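Local coordinates for protein galactitol 1-phosphate 5-dehydrogenase (PDB 4UEJ) that oxidises galactitol 1-phosphate to D-tagatose 6-phosphate with NAD(+) as a homodimeric, zinc-containing member of the alcohol dehydrogenase family, at residues D26-K31 against D66-G71. Sequence-based numbering, arbitrary orientation.
Sequences DEVRVK and DAVGSG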
loop_
_atom_site.group_PDB
_atom_site.type_symbol
_atom_site.label_atom_id
_atom_site.label_comp_id
_atom_site.label_asym_id
_atom_site.label_seq_id
_atom_site.Cartn_x
_atom_site.Cartn_y
_atom_site.Cartn_z
ATOM N N ASP A 26 -5.316 -12.491 -38.120
ATOM C CA ASP A 26 -4.399 -12.491 -36.988
ATOM C C ASP A 26 -4.813 -13.470 -35.889
ATOM O O ASP A 26 -4.347 -13.370 -34.750
ATOM C CB ASP A 26 -4.259 -11.066 -36.418
ATOM C CG ASP A 26 -5.549 -10.536 -35.791
ATOM O OD1 ASP A 26 -6.646 -11.055 -36.089
ATOM O OD2 ASP A 26 -5.463 -9.575 -34.996
ATOM N N GLU A 27 -5.666 -14.427 -36.233
ATOM C CA GLU A 27 -6.068 -15.444 -35.266
ATOM C C GLU A 27 -5.354 -16.774 -35.477
ATOM O O GLU A 27 -4.815 -17.041 -36.548
ATOM C CB GLU A 27 -7.580 -15.668 -35.321
ATOM C CG GLU A 27 -8.372 -14.512 -34.785
ATOM C CD GLU A 27 -9.867 -14.727 -34.895
ATOM O OE1 GLU A 27 -10.307 -15.512 -35.763
ATOM O OE2 GLU A 27 -10.603 -14.118 -34.097
ATOM N N VAL A 28 -5.347 -17.599 -34.434
ATOM C CA VAL A 28 -4.881 -18.978 -34.536
ATOM C C VAL A 28 -5.899 -19.899 -33.881
ATOM O O VAL A 28 -6.707 -19.456 -33.063
ATOM C CB VAL A 28 -3.516 -19.190 -33.846
ATOM C CG1 VAL A 28 -2.461 -18.274 -34.441
ATOM C CG2 VAL A 28 -3.645 -18.947 -32.351
ATOM N N ARG A 29 -5.861 -21.180 -34.227
ATOM C CA ARG A 29 -6.667 -22.151 -33.505
ATOM C C ARG A 29 -5.752 -23.080 -32.736
ATOM O O ARG A 29 -4.754 -23.566 -33.265
ATOM C CB ARG A 29 -7.572 -22.968 -34.441
ATOM C CG ARG A 29 -8.471 -23.935 -33.682
ATOM C CD ARG A 29 -9.641 -24.451 -34.516
ATOM N NE ARG A 29 -9.204 -25.133 -35.727
ATOM C CZ ARG A 29 -9.554 -24.768 -36.953
ATOM N NH1 ARG A 29 -10.353 -23.724 -37.131
ATOM N NH2 ARG A 29 -9.108 -25.449 -38.003
ATOM N N VAL A 30 -6.100 -23.315 -31.483
ATOM C CA VAL A 30 -5.302 -24.184 -30.634
ATOM C C VAL A 30 -6.046 -25.468 -30.289
ATOM O O VAL A 30 -7.180 -25.435 -29.831
ATOM C CB VAL A 30 -4.906 -23.475 -29.325
ATOM C CG1 VAL A 30 -4.028 -24.379 -28.485
ATOM C CG2 VAL A 30 -4.197 -22.160 -29.628
ATOM N N LYS A 31 -5.394 -26.604 -30.499
ATOM C CA LYS A 31 -5.914 -27.856 -29.988
ATOM C C LYS A 31 -5.398 -28.007 -28.566
ATOM O O LYS A 31 -4.192 -28.123 -28.343
ATOM C CB LYS A 31 -5.483 -29.027 -30.866
ATOM C CG LYS A 31 -6.020 -30.356 -30.406
ATOM C CD LYS A 31 -5.584 -31.468 -31.360
ATOM C CE LYS A 31 -5.720 -32.838 -30.719
ATOM N NZ LYS A 31 -5.288 -33.926 -31.650
ATOM N N ASP A 66 -3.299 -25.633 -34.271
ATOM C CA ASP A 66 -4.019 -26.496 -35.199
ATOM C C ASP A 66 -4.087 -25.846 -36.571
ATOM O O ASP A 66 -4.063 -26.527 -37.601
ATOM C CB ASP A 66 -5.430 -26.783 -34.677
ATOM C CG ASP A 66 -6.238 -27.635 -35.626
ATOM O OD1 ASP A 66 -5.930 -28.839 -35.753
ATOM O OD2 ASP A 66 -7.183 -27.102 -36.243
ATOM N N ALA A 67 -4.176 -24.520 -36.570
ATOM C CA ALA A 67 -4.265 -23.733 -37.796
ATOM C C ALA A 67 -3.951 -22.267 -37.490
ATOM O O ALA A 67 -4.076 -21.828 -36.343
ATOM C CB ALA A 67 -5.644 -23.864 -38.418
ATOM N N VAL A 68 -3.537 -21.516 -38.509
ATOM C CA VAL A 68 -3.258 -20.093 -38.325
ATOM C C VAL A 68 -3.927 -19.233 -39.392
ATOM O O VAL A 68 -4.166 -19.682 -40.508
ATOM C CB VAL A 68 -1.736 -19.792 -38.335
ATOM C CG1 VAL A 68 -1.034 -20.533 -37.216
ATOM C CG2 VAL A 68 -1.116 -20.139 -39.680
ATOM N N GLY A 69 -4.224 -17.989 -39.030
ATOM C CA GLY A 69 -4.741 -17.021 -39.972
ATOM C C GLY A 69 -3.676 -16.650 -40.984
ATOM O O GLY A 69 -2.486 -16.866 -40.761
ATOM N N SER A 70 -4.107 -16.067 -42.092
ATOM C CA SER A 70 -3.217 -15.774 -43.207
ATOM C C SER A 70 -2.197 -14.683 -42.875
ATOM O O SER A 70 -1.201 -14.519 -43.582
ATOM C CB SER A 70 -4.045 -15.372 -44.427
ATOM O OG SER A 70 -4.941 -14.326 -44.097
ATOM N N GLY A 71 -2.445 -13.941 -41.802
ATOM C CA GLY A 71 -1.536 -12.888 -41.389
ATOM C C GLY A 71 -0.531 -13.340 -40.348
ATOM O O GLY A 71 0.300 -12.548 -39.899
#
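Arg-29 takes hold of Asp-66 side-on, NE and NH2 both donating to the one carboxylate oxygen. NE lies 2.9 Å from Asp-66 OD2 and NH2 of Arg-29 3.1 Å from the same oxygen by a more bent bond, both parts of one salt bridge. The oxygen sits at the guanidinium edge, almost in its plane, but the two flat groups are turned 47° apart, and NE meets OD2 on its anti side, somewhat out of the carboxylate plane. Both side chains leave with CG anti to the backbone N and run alongside each other in the same direction; a bend at chi3 (58°) of Arg-29 then swings the guanidinium over Ala-67, whose CB lies under one face, 3.8 Å from NH2.

The backbones beneath form an antiparallel ladder between strands 27-36 and 60-68, within the GroES-like domain of this zinc-dependent dehydrogenase and away from its metal sites. Arg-29 N donates to Ala-67 O at 2.8 Å in a nearly straight bond. On the same edge of the strand the pairing is interrupted by a classic beta bulge: Asp-66 and Ala-67 both face Arg-29, whose O accepts from Asp-66 N at 2.7 Å and only weakly from Ala-67 N, so Arg-29 is bound by Asp-66 through both backbone and side chain. Beyond the strand end, Gly-69 N adds a further bond to Glu-27 O. On the opposite face of the sheet Val-28 and Val-68, a non-hydrogen-bonded pair, touch through their CG1 methyls at 3.9 Å.

In the next shell, NH1 of Arg-29 is hydrogen-bonded to Pro-20 O, which helps fix the guanidinium. Strand 120-124 flanks 27-31, and Lys-124 there forms a salt bridge with Glu-27.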